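Local coordinates for protein arginine kinase (Anthopleura japonica, PDB 4RF6) that catalyses the reversible transfer of a phosphoryl group from ATP to L-arginine, giving phosphoarginine and ADP, with two phosphagen kinase units in one chain, at residues A[41-46]-A[56-61]; A[72-77]-A[87-92]; A[142-147]-A[275-280]. All blocks are in the same frame, centred on the assembly; numbering follows the deposited sequence.

Contact 1. Residues A[41-46]-A[56-61]; sequences KVFESL and TLWDCI
L46 O accepts from a water 2.7 Å away, and the same water accepts the N-H of L57, with L57 N 3.0 Å from the water oxygen. Beside this bridge the contact is apolar. L57 holds CG anti to its backbone N (chi1 177°), which sends CD2 across to the helix of 41-46, where it lies 3.8 Å from L46 CB and equally far from F43 CD1. F43 brings the outer rim of its ring to the pyrrole part of W58: F43 CZ is 3.4 Å from W58 NE1, which sits near the plane of the phenyl ring. The two ring planes stand at 86°, an oblique pairing. W58 NE1 hydrogen-bonds A18 O, so the indole is held by its N-H while NE1 and CD1 also pack against F43 CZ. I61 CD1 lies over one face of the indole, 4.0 Å above the ring plane, and also reaches the edge of the F43 ring. These helices, 40-46 and 57-66, belong to the small N-terminal domain of a phosphagen kinase unit; their short segments run at 135° to each other and are joined by an irregular loop. The second helix starts with a capping box: T56 OG1 accepts from D59 N at 3.1 Å, and D59 OD2 accepts from T56 N at 2.9 Å in return. The other carboxylate oxygen of D59, OD1, forms a salt bridge with K14 of helix 7-14, and F13 of that helix touches W58.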
ATOM      1  N   LYS A  41     -23.149 -10.644  45.640  1.00 33.45           N
ATOM      2  CA  LYS A  41     -23.246  -9.487  46.521  1.00 35.91           C
ATOM      3  C   LYS A  41     -23.143  -8.161  45.762  1.00 36.78           C
ATOM      4  O   LYS A  41     -23.847  -7.195  46.082  1.00 34.59           O
ATOM      5  CB  LYS A  41     -22.192  -9.564  47.621  1.00 39.15           C
ATOM      6  CG  LYS A  41     -22.487 -10.622  48.680  1.00 40.34           C
ATOM      7  CD  LYS A  41     -23.859 -10.402  49.307  1.00 40.38           C
ATOM      8  CE  LYS A  41     -24.072 -11.311  50.514  1.00 40.85           C
ATOM      9  NZ  LYS A  41     -25.314 -10.964  51.269  1.00 39.30           N
ATOM     10  N   VAL A  42     -22.255  -8.118  44.768  1.00 33.92           N
ATOM     11  CA  VAL A  42     -22.178  -6.976  43.863  1.00 31.05           C
ATOM     12  C   VAL A  42     -23.527  -6.811  43.181  1.00 28.85           C
ATOM     13  O   VAL A  42     -24.049  -5.699  43.094  1.00 29.80           O
ATOM     14  CB  VAL A  42     -21.069  -7.136  42.803  1.00 30.86           C
ATOM     15  CG1 VAL A  42     -21.156  -6.029  41.756  1.00 29.30           C
ATOM     16  CG2 VAL A  42     -19.703  -7.114  43.457  1.00 31.17           C
ATOM     17  N   PHE A  43     -24.098  -7.922  42.719  1.00 28.01           N
ATOM     18  CA  PHE A  43     -25.406  -7.894  42.069  1.00 31.03           C
ATOM     19  C   PHE A  43     -26.501  -7.380  43.010  1.00 31.93           C
ATOM     20  O   PHE A  43     -27.272  -6.489  42.642  1.00 32.49           O
ATOM     21  CB  PHE A  43     -25.797  -9.272  41.514  1.00 31.58           C
ATOM     22  CG  PHE A  43     -27.023  -9.237  40.639  1.00 30.80           C
ATOM     23  CD1 PHE A  43     -26.914  -8.915  39.294  1.00 28.96           C
ATOM     24  CD2 PHE A  43     -28.284  -9.500  41.165  1.00 31.26           C
ATOM     25  CE1 PHE A  43     -28.034  -8.867  38.481  1.00 27.65           C
ATOM     26  CE2 PHE A  43     -29.413  -9.448  40.359  1.00 30.68           C
ATOM     27  CZ  PHE A  43     -29.285  -9.131  39.014  1.00 29.70           C
ATOM     28  N   GLU A  44     -26.572  -7.949  44.211  1.00 35.21           N
ATOM     29  CA  GLU A  44     -27.561  -7.533  45.208  1.00 37.77           C
ATOM     30  C   GLU A  44     -27.470  -6.042  45.525  1.00 34.83           C
ATOM     31  O   GLU A  44     -28.484  -5.348  45.594  1.00 35.48           O
ATOM     32  CB  GLU A  44     -27.410  -8.342  46.503  1.00 45.86           C
ATOM     33  CG  GLU A  44     -28.112  -9.697  46.496  1.00 53.16           C
ATOM     34  CD  GLU A  44     -28.081 -10.387  47.853  1.00 62.66           C
ATOM     35  OE1 GLU A  44     -27.582  -9.783  48.829  1.00 64.59           O
ATOM     36  OE2 GLU A  44     -28.557 -11.541  47.944  1.00 66.31           O
ATOM     37  N   SER A  45     -26.248  -5.555  45.711  1.00 33.10           N
ATOM     38  CA  SER A  45     -26.013  -4.164  46.091  1.00 35.42           C
ATOM     39  C   SER A  45     -26.432  -3.158  45.014  1.00 32.42           C
ATOM     40  O   SER A  45     -26.801  -2.023  45.326  1.00 34.08           O
ATOM     41  CB  SER A  45     -24.530  -3.969  46.430  1.00 41.49           C
ATOM     42  OG  SER A  45     -24.226  -2.609  46.672  1.00 44.38           O
ATOM     43  N   LEU A  46     -26.385  -3.582  43.752  1.00 27.74           N
ATOM     44  CA  LEU A  46     -26.523  -2.660  42.625  1.00 26.97           C
ATOM     45  C   LEU A  46     -27.759  -2.887  41.742  1.00 24.91           C
ATOM     46  O   LEU A  46     -28.062  -2.059  40.884  1.00 27.20           O
ATOM     47  CB  LEU A  46     -25.264  -2.714  41.750  1.00 27.04           C
ATOM     48  CG  LEU A  46     -23.942  -2.271  42.373  1.00 22.94           C
ATOM     49  CD1 LEU A  46     -22.814  -2.408  41.365  1.00 22.15           C
ATOM     50  CD2 LEU A  46     -24.043  -0.837  42.866  1.00 23.28           C
ATOM     51  N   THR A  56     -29.574   0.542  33.919  1.00 21.95           N
ATOM     52  CA  THR A  56     -29.503  -0.380  35.051  1.00 23.71           C
ATOM     53  C   THR A  56     -28.237  -1.221  34.966  1.00 24.44           C
ATOM     54  O   THR A  56     -27.535  -1.203  33.953  1.00 23.83           O
ATOM     55  CB  THR A  56     -30.721  -1.336  35.096  1.00 24.46           C
ATOM     56  OG1 THR A  56     -30.625  -2.288  34.028  1.00 24.39           O
ATOM     57  CG2 THR A  56     -32.021  -0.568  34.966  1.00 23.92           C
ATOM     58  N   LEU A  57     -27.953  -1.951  36.041  1.00 19.35           N
ATOM     59  CA  LEU A  57     -26.815  -2.855  36.083  1.00 22.17           C
ATOM     60  C   LEU A  57     -26.988  -3.929  35.018  1.00 23.72           C
ATOM     61  O   LEU A  57     -26.043  -4.266  34.300  1.00 22.76           O
ATOM     62  CB  LEU A  57     -26.709  -3.501  37.464  1.00 23.27           C
ATOM     63  CG  LEU A  57     -25.620  -4.547  37.703  1.00 24.06           C
ATOM     64  CD1 LEU A  57     -24.230  -3.926  37.661  1.00 24.44           C
ATOM     65  CD2 LEU A  57     -25.850  -5.243  39.031  1.00 27.09           C
ATOM     66  N   TRP A  58     -28.206  -4.459  34.917  1.00 21.45           N
ATOM     67  CA  TRP A  58     -28.510  -5.474  33.916  1.00 23.16           C
ATOM     68  C   TRP A  58     -28.255  -4.985  32.493  1.00 23.04           C
ATOM     69  O   TRP A  58     -27.756  -5.745  31.659  1.00 23.34           O
ATOM     70  CB  TRP A  58     -29.949  -5.973  34.059  1.00 24.78           C
ATOM     71  CG  TRP A  58     -30.003  -7.387  34.530  1.00 25.52           C
ATOM     72  CD1 TRP A  58     -30.418  -7.836  35.756  1.00 26.15           C
ATOM     73  CD2 TRP A  58     -29.597  -8.545  33.796  1.00 24.57           C
ATOM     74  NE1 TRP A  58     -30.307  -9.205  35.817  1.00 24.62           N
ATOM     75  CE2 TRP A  58     -29.801  -9.663  34.628  1.00 25.33           C
ATOM     76  CE3 TRP A  58     -29.084  -8.744  32.512  1.00 25.91           C
ATOM     77  CZ2 TRP A  58     -29.509 -10.968  34.212  1.00 25.78           C
ATOM     78  CZ3 TRP A  58     -28.795 -10.032  32.102  1.00 26.36           C
ATOM     79  CH2 TRP A  58     -29.011 -11.127  32.945  1.00 26.28           C
ATOM     80  N   ASP A  59     -28.597  -3.727  32.214  1.00 24.41           N
ATOM     81  CA  ASP A  59     -28.315  -3.133  30.908  1.00 24.54           C
ATOM     82  C   ASP A  59     -26.823  -3.201  30.610  1.00 27.37           C
ATOM     83  O   ASP A  59     -26.405  -3.455  29.477  1.00 24.19           O
ATOM     84  CB  ASP A  59     -28.766  -1.670  30.868  1.00 23.18           C
ATOM     85  CG  ASP A  59     -30.274  -1.518  30.871  1.00 25.65           C
ATOM     86  OD1 ASP A  59     -30.956  -2.322  30.204  1.00 28.02           O
ATOM     87  OD2 ASP A  59     -30.772  -0.588  31.540  1.00 25.32           O
ATOM     88  N   CYS A  60     -26.021  -2.974  31.645  1.00 28.23           N
ATOM     89  CA  CYS A  60     -24.573  -2.946  31.493  1.00 25.98           C
ATOM     90  C   CYS A  60     -23.961  -4.330  31.303  1.00 25.11           C
ATOM     91  O   CYS A  60     -23.019  -4.497  30.528  1.00 24.44           O
ATOM     92  CB  CYS A  60     -23.932  -2.251  32.690  1.00 24.05           C
ATOM     93  SG  CYS A  60     -24.205  -0.468  32.695  1.00 24.43           S
ATOM     94  N   ILE A  61     -24.496  -5.323  32.004  1.00 22.06           N
ATOM     95  CA  ILE A  61     -23.898  -6.652  31.972  1.00 23.44           C
ATOM     96  C   ILE A  61     -24.513  -7.556  30.912  1.00 20.90           C
ATOM     97  O   ILE A  61     -24.049  -8.679  30.716  1.00 20.62           O
ATOM     98  CB  ILE A  61     -24.025  -7.368  33.332  1.00 23.43           C
ATOM     99  CG1 ILE A  61     -25.495  -7.675  33.631  1.00 22.63           C
ATOM    100  CG2 ILE A  61     -23.379  -6.536  34.446  1.00 20.26           C
ATOM    101  CD1 ILE A  61     -25.698  -8.564  34.846  1.00 24.72           C
TER
HETATM  102  O   HOH W   1     -29.502  -1.662  38.601  1.00 22.71           O

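Contact 2. Residues A[72-77]-A[87-92]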
ATOM      1  N   VAL A  72     -14.522  -9.270  28.181  1.00 30.62           N
ATOM      2  CA  VAL A  72     -14.893  -8.273  29.181  1.00 29.79           C
ATOM      3  C   VAL A  72     -16.343  -8.473  29.640  1.00 28.81           C
ATOM      4  O   VAL A  72     -16.592  -8.854  30.787  1.00 28.85           O
ATOM      5  CB  VAL A  72     -14.704  -6.849  28.636  1.00 28.80           C
ATOM      6  CG1 VAL A  72     -15.066  -5.827  29.694  1.00 25.64           C
ATOM      7  CG2 VAL A  72     -13.263  -6.648  28.177  1.00 28.19           C
ATOM      8  N   GLY A  73     -17.295  -8.203  28.752  1.00 23.94           N
ATOM      9  CA  GLY A  73     -18.686  -8.526  29.014  1.00 26.43           C
ATOM     10  C   GLY A  73     -19.561  -7.469  29.667  1.00 27.56           C
ATOM     11  O   GLY A  73     -20.681  -7.773  30.092  1.00 28.90           O
ATOM     12  N   VAL A  74     -19.061  -6.239  29.771  1.00 24.14           N
ATOM     13  CA  VAL A  74     -19.910  -5.120  30.189  1.00 23.01           C
ATOM     14  C   VAL A  74     -19.728  -3.914  29.265  1.00 21.70           C
ATOM     15  O   VAL A  74     -18.653  -3.717  28.687  1.00 20.62           O
ATOM     16  CB  VAL A  74     -19.655  -4.680  31.645  1.00 25.83           C
ATOM     17  CG1 VAL A  74     -19.778  -5.854  32.601  1.00 27.57           C
ATOM     18  CG2 VAL A  74     -18.288  -4.025  31.779  1.00 28.18           C
ATOM     19  N   TYR A  75     -20.788  -3.126  29.122  1.00 19.05           N
ATOM     20  CA  TYR A  75     -20.717  -1.843  28.433  1.00 19.48           C
ATOM     21  C   TYR A  75     -21.374  -0.800  29.328  1.00 20.04           C
ATOM     22  O   TYR A  75     -22.316  -1.112  30.060  1.00 23.31           O
ATOM     23  CB  TYR A  75     -21.434  -1.901  27.084  1.00 18.44           C
ATOM     24  CG  TYR A  75     -20.780  -2.806  26.054  1.00 20.14           C
ATOM     25  CD1 TYR A  75     -21.016  -4.173  26.059  1.00 23.34           C
ATOM     26  CD2 TYR A  75     -19.946  -2.286  25.070  1.00 21.78           C
ATOM     27  CE1 TYR A  75     -20.433  -5.004  25.120  1.00 24.92           C
ATOM     28  CE2 TYR A  75     -19.353  -3.110  24.126  1.00 23.67           C
ATOM     29  CZ  TYR A  75     -19.602  -4.469  24.158  1.00 25.46           C
ATOM     30  OH  TYR A  75     -19.020  -5.298  23.224  1.00 27.40           O
ATOM     31  N   ALA A  76     -20.877   0.434  29.282  1.00 20.40           N
ATOM     32  CA  ALA A  76     -21.476   1.524  30.055  1.00 21.64           C
ATOM     33  C   ALA A  76     -22.469   2.300  29.199  1.00 21.93           C
ATOM     34  O   ALA A  76     -22.128   2.758  28.107  1.00 18.61           O
ATOM     35  CB  ALA A  76     -20.402   2.448  30.575  1.00 22.35           C
ATOM     36  N   GLY A  77     -23.694   2.455  29.691  1.00 23.60           N
ATOM     37  CA  GLY A  77     -24.717   3.144  28.924  1.00 20.46           C
ATOM     38  C   GLY A  77     -24.501   4.644  28.966  1.00 18.91           C
ATOM     39  O   GLY A  77     -24.976   5.378  28.098  1.00 21.18           O
ATOM     40  N   PRO A  87     -18.483  -0.439  41.801  1.00 29.59           N
ATOM     41  CA  PRO A  87     -17.979  -1.697  42.374  1.00 31.78           C
ATOM     42  C   PRO A  87     -17.760  -2.791  41.327  1.00 33.96           C
ATOM     43  O   PRO A  87     -16.921  -3.675  41.533  1.00 33.80           O
ATOM     44  CB  PRO A  87     -19.096  -2.103  43.330  1.00 30.41           C
ATOM     45  CG  PRO A  87     -19.658  -0.791  43.795  1.00 29.82           C
ATOM     46  CD  PRO A  87     -19.583   0.129  42.604  1.00 26.46           C
ATOM     47  N   LEU A  88     -18.496  -2.723  40.220  1.00 32.90           N
ATOM     48  CA  LEU A  88     -18.290  -3.640  39.104  1.00 32.53           C
ATOM     49  C   LEU A  88     -17.219  -3.105  38.152  1.00 30.87           C
ATOM     50  O   LEU A  88     -16.189  -3.751  37.939  1.00 30.83           O
ATOM     51  CB  LEU A  88     -19.600  -3.879  38.345  1.00 29.81           C
ATOM     52  CG  LEU A  88     -19.497  -4.797  37.125  1.00 28.43           C
ATOM     53  CD1 LEU A  88     -18.996  -6.170  37.533  1.00 31.00           C
ATOM     54  CD2 LEU A  88     -20.830  -4.921  36.428  1.00 24.54           C
ATOM     55  N   PHE A  89     -17.464  -1.922  37.588  1.00 28.70           N
ATOM     56  CA  PHE A  89     -16.558  -1.330  36.594  1.00 25.34           C
ATOM     57  C   PHE A  89     -15.125  -1.108  37.101  1.00 24.20           C
ATOM     58  O   PHE A  89     -14.165  -1.357  36.365  1.00 25.16           O
ATOM     59  CB  PHE A  89     -17.132  -0.016  36.036  1.00 21.59           C
ATOM     60  CG  PHE A  89     -18.241  -0.210  35.028  1.00 22.88           C
ATOM     61  CD1 PHE A  89     -17.948  -0.480  33.697  1.00 20.50           C
ATOM     62  CD2 PHE A  89     -19.574  -0.110  35.411  1.00 22.39           C
ATOM     63  CE1 PHE A  89     -18.963  -0.660  32.765  1.00 24.14           C
ATOM     64  CE2 PHE A  89     -20.600  -0.284  34.486  1.00 20.10           C
ATOM     65  CZ  PHE A  89     -20.294  -0.565  33.161  1.00 23.01           C
ATOM     66  N   ASP A  90     -14.976  -0.645  38.341  1.00 23.23           N
ATOM     67  CA  ASP A  90     -13.640  -0.375  38.889  1.00 26.75           C
ATOM     68  C   ASP A  90     -12.749  -1.611  38.867  1.00 30.44           C
ATOM     69  O   ASP A  90     -11.590  -1.560  38.448  1.00 31.69           O
ATOM     70  CB  ASP A  90     -13.724   0.154  40.325  1.00 28.30           C
ATOM     71  CG  ASP A  90     -14.311   1.547  40.400  1.00 32.60           C
ATOM     72  OD1 ASP A  90     -14.455   2.186  39.338  1.00 30.77           O
ATOM     73  OD2 ASP A  90     -14.617   1.998  41.526  1.00 37.64           O
ATOM     74  N   ALA A  91     -13.303  -2.722  39.334  1.00 31.84           N
ATOM     75  CA  ALA A  91     -12.578  -3.986  39.357  1.00 30.89           C
ATOM     76  C   ALA A  91     -12.229  -4.422  37.937  1.00 27.32           C
ATOM     77  O   ALA A  91     -11.099  -4.820  37.657  1.00 26.81           O
ATOM     78  CB  ALA A  91     -13.404  -5.047  40.051  1.00 32.89           C
ATOM     79  N   ILE A  92     -13.211  -4.342  37.047  1.00 24.97           N
ATOM     80  CA  ILE A  92     -13.010  -4.705  35.648  1.00 25.09           C
ATOM     81  C   ILE A  92     -11.908  -3.854  35.007  1.00 27.72           C
ATOM     82  O   ILE A  92     -11.014  -4.378  34.339  1.00 29.16           O
ATOM     83  CB  ILE A  92     -14.316  -4.571  34.845  1.00 24.58           C
ATOM     84  CG1 ILE A  92     -15.322  -5.634  35.287  1.00 27.48           C
ATOM     85  CG2 ILE A  92     -14.043  -4.675  33.345  1.00 22.78           C
ATOM     86  CD1 ILE A  92     -16.624  -5.620  34.506  1.00 25.50           C
TER
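V74 pushes both methyls into the side chains of helix 86-96, overlapping the ends of I92 and L88 and F89 CE1. It meets I92 tip to tip: I92 CD1 lies 3.6 Å from V74 CG2 and 3.7 Å from V74 CG1, wedged against the fork of the valine. V74 CG1 also faces L88 CD2 at 4.1 Å, again end against end. F89 and V74 instead slide past each other in opposite directions, with V74 CG2 3.6 Å from F89 CE1. The leading atom of the phenylalanine, CZ, carries on to the backbone beyond: it is 3.7 Å from Y75 O, which lies near the ring plane at its edge, and 4.0 Å from A76 CB. I92 divides its two branches between two valines. At chi1 -69° its CG1 arm carries CD1 to V74, while CG2, anti to the backbone N, touches V72 CG1 at 4.0 Å. L88 and I92, one turn apart, and F89 thus back the extended loop; the side-chain contacts are apolar, with Y75 O as the one polar atom touched. Y75 starts out away from the helix, and its ring lies close to C278 and E232, while Y82 meets the ring of F89. V72 to Y75 fall in the probable substrate-binding loop, and the arrangement is consistent with the substrate-specificity loop of arginine kinases, here backed by helix 86-96 of the N-terminal domain.

Contact 3. Residues A[142-147]-A[275-280]; sequences GLAPGV and LTSCPS
L143 points its side chain at the loop of 275-280 and spreads its two methyls along that backbone: CD1 lies 3.8 Å from T276 O, and CD2 is 4.2 Å from L275 O. With CG anti to the carbonyl carbon (chi1 -58°), the fork is carried over the backbone of L275 and T276. The carbonyl O of L143 closes a tight, helix-like turn by accepting from both V147 N (2.8 Å) and G146 N (2.9 Å). Next along, A144 sets CB 3.6 Å from S277 OG, while its N-H is given to a water that in turn donates to S277 OG. P145 lies beside A144 against the same serine: its ring atom CD is 3.4 Å from S277 OG, and CG packs on S277 CB. P145 O takes a hydrogen bond from K209 NZ. On the second segment, T276 OG1 donates to C278 O at 2.9 Å, approaching from above the carbonyl plane, and T276 O hydrogen-bonds Y82 OH. Both segments lie in connections between regular elements beside the antiparallel sheet of the larger C-terminal domain, the first following strand 127-136 and the second preceding strand 286-293. S277 OG therefore sits among carbon atoms of A144 and P145 yet has its polar needs met: it hydrogen-bonds E232 O and receives the water, while S277 N hydrogen-bonds D233 OD1. Such a fixed serine ties the loop carrying C278 to the backbone of E232, two residues that probably bind the substrate.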
ATOM      1  N   GLY A 142     -25.562  10.419  26.520  1.00 24.30           N
ATOM      2  CA  GLY A 142     -25.205   9.095  26.991  1.00 23.51           C
ATOM      3  C   GLY A 142     -24.229   8.484  26.005  1.00 23.75           C
ATOM      4  O   GLY A 142     -24.039   9.001  24.898  1.00 21.60           O
ATOM      5  N   LEU A 143     -23.591   7.389  26.400  1.00 21.64           N
ATOM      6  CA  LEU A 143     -22.718   6.688  25.477  1.00 19.57           C
ATOM      7  C   LEU A 143     -23.585   5.888  24.508  1.00 19.40           C
ATOM      8  O   LEU A 143     -24.814   5.883  24.624  1.00 20.21           O
ATOM      9  CB  LEU A 143     -21.732   5.815  26.253  1.00 17.04           C
ATOM     10  CG  LEU A 143     -20.907   6.670  27.218  1.00 17.76           C
ATOM     11  CD1 LEU A 143     -20.222   5.849  28.307  1.00 16.35           C
ATOM     12  CD2 LEU A 143     -19.878   7.493  26.441  1.00 18.82           C
ATOM     13  N   ALA A 144     -22.957   5.230  23.540  1.00 19.64           N
ATOM     14  CA  ALA A 144     -23.700   4.485  22.518  1.00 18.63           C
ATOM     15  C   ALA A 144     -24.762   3.479  23.016  1.00 17.90           C
ATOM     16  O   ALA A 144     -25.813   3.335  22.381  1.00 16.24           O
ATOM     17  CB  ALA A 144     -22.742   3.810  21.546  1.00 18.18           C
ATOM     18  N   PRO A 145     -24.496   2.766  24.130  1.00 19.67           N
ATOM     19  CA  PRO A 145     -25.542   1.829  24.559  1.00 19.48           C
ATOM     20  C   PRO A 145     -26.756   2.515  25.183  1.00 19.23           C
ATOM     21  O   PRO A 145     -27.798   1.871  25.311  1.00 18.23           O
ATOM     22  CB  PRO A 145     -24.843   0.979  25.629  1.00 17.92           C
ATOM     23  CG  PRO A 145     -23.369   1.174  25.402  1.00 14.18           C
ATOM     24  CD  PRO A 145     -23.243   2.571  24.889  1.00 17.62           C
ATOM     25  N   GLY A 146     -26.633   3.781  25.577  1.00 20.71           N
ATOM     26  CA  GLY A 146     -27.729   4.461  26.257  1.00 19.50           C
ATOM     27  C   GLY A 146     -28.249   5.733  25.598  1.00 19.69           C
ATOM     28  O   GLY A 146     -29.264   6.307  26.028  1.00 17.31           O
ATOM     29  N   VAL A 147     -27.555   6.186  24.558  1.00 18.63           N
ATOM     30  CA  VAL A 147     -27.949   7.406  23.852  1.00 20.56           C
ATOM     31  C   VAL A 147     -29.382   7.289  23.295  1.00 18.87           C
ATOM     32  O   VAL A 147     -29.787   6.231  22.812  1.00 18.92           O
ATOM     33  CB  VAL A 147     -26.948   7.741  22.722  1.00 22.04           C
ATOM     34  CG1 VAL A 147     -27.044   6.725  21.586  1.00 21.22           C
ATOM     35  CG2 VAL A 147     -27.179   9.142  22.197  1.00 24.72           C
ATOM     36  N   LEU A 275     -14.098   8.726  27.992  1.00 20.54           N
ATOM     37  CA  LEU A 275     -15.112   7.721  28.268  1.00 21.76           C
ATOM     38  C   LEU A 275     -15.551   7.047  26.986  1.00 21.12           C
ATOM     39  O   LEU A 275     -15.747   7.704  25.957  1.00 21.88           O
ATOM     40  CB  LEU A 275     -16.313   8.356  28.957  1.00 21.02           C
ATOM     41  CG  LEU A 275     -15.927   9.087  30.239  1.00 24.81           C
ATOM     42  CD1 LEU A 275     -17.130   9.773  30.818  1.00 25.74           C
ATOM     43  CD2 LEU A 275     -15.337   8.115  31.243  1.00 22.22           C
ATOM     44  N   THR A 276     -15.701   5.729  27.054  1.00 21.38           N
ATOM     45  CA  THR A 276     -16.085   4.928  25.902  1.00 20.95           C
ATOM     46  C   THR A 276     -17.096   3.891  26.355  1.00 22.59           C
ATOM     47  O   THR A 276     -17.231   3.638  27.554  1.00 24.02           O
ATOM     48  CB  THR A 276     -14.869   4.212  25.303  1.00 22.34           C
ATOM     49  OG1 THR A 276     -14.187   3.495  26.338  1.00 24.00           O
ATOM     50  CG2 THR A 276     -13.906   5.211  24.676  1.00 21.79           C
ATOM     51  N   SER A 277     -17.796   3.286  25.403  1.00 19.41           N
ATOM     52  CA  SER A 277     -18.824   2.295  25.716  1.00 21.52           C
ATOM     53  C   SER A 277     -18.244   1.070  26.420  1.00 19.77           C
ATOM     54  O   SER A 277     -18.766   0.619  27.442  1.00 20.10           O
ATOM     55  CB  SER A 277     -19.550   1.869  24.441  1.00 21.53           C
ATOM     56  OG  SER A 277     -20.057   2.988  23.746  1.00 23.91           O
ATOM     57  N   CYS A 278     -17.164   0.535  25.859  1.00 18.70           N
ATOM     58  CA  CYS A 278     -16.483  -0.609  26.441  1.00 17.64           C
ATOM     59  C   CYS A 278     -15.311  -0.116  27.272  1.00 16.68           C
ATOM     60  O   CYS A 278     -14.513   0.696  26.805  1.00 19.00           O
ATOM     61  CB  CYS A 278     -15.987  -1.555  25.346  1.00 18.36           C
ATOM     62  SG  CYS A 278     -15.111  -3.014  25.980  1.00 29.39           S
ATOM     63  N   PRO A 279     -15.201  -0.592  28.524  1.00 17.53           N
ATOM     64  CA  PRO A 279     -14.098  -0.130  29.380  1.00 18.21           C
ATOM     65  C   PRO A 279     -12.708  -0.466  28.837  1.00 17.94           C
ATOM     66  O   PRO A 279     -11.725   0.048  29.370  1.00 22.03           O
ATOM     67  CB  PRO A 279     -14.342  -0.857  30.718  1.00 20.83           C
ATOM     68  CG  PRO A 279     -15.387  -1.910  30.427  1.00 24.03           C
ATOM     69  CD  PRO A 279     -16.190  -1.385  29.275  1.00 17.83           C
ATOM     70  N   SER A 280     -12.617  -1.301  27.806  1.00 19.36           N
ATOM     71  CA  SER A 280     -11.319  -1.648  27.235  1.00 20.27           C
ATOM     72  C   SER A 280     -10.710  -0.452  26.508  1.00 21.75           C
ATOM     73  O   SER A 280      -9.491  -0.389  26.292  1.00 22.28           O
ATOM     74  CB  SER A 280     -11.453  -2.824  26.264  1.00 21.09           C
ATOM     75  OG  SER A 280     -12.284  -2.492  25.161  1.00 23.21           O
TER
HETATM   76  O   HOH W   2     -20.011   6.167  23.092  1.00 23.32           O

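In the fold
The three contacts step inward from the edge of the N-terminal domain to the catalytic C-terminal domain of the first repeat. Contacts 1 and 2, with centres 10 Å apart, share a core in which I61 CG2 meets L88 CD2 at 3.6 Å, and C60 O probably accepts from Y75 N at 3.0 Å. Contact 2 is joined to contact 3, 11 Å away between centres, by probable backbone bonds A76 N to S277 O (2.8 Å) and L143 N to G77 O (3.0 Å). Segment 72-77, which holds most of the probable substrate-binding loop, thus lies between the other two contacts, which have centres about 17 Å apart and do not touch. The probable substrate-site residues Y75 and C278 come from contacts 2 and 3.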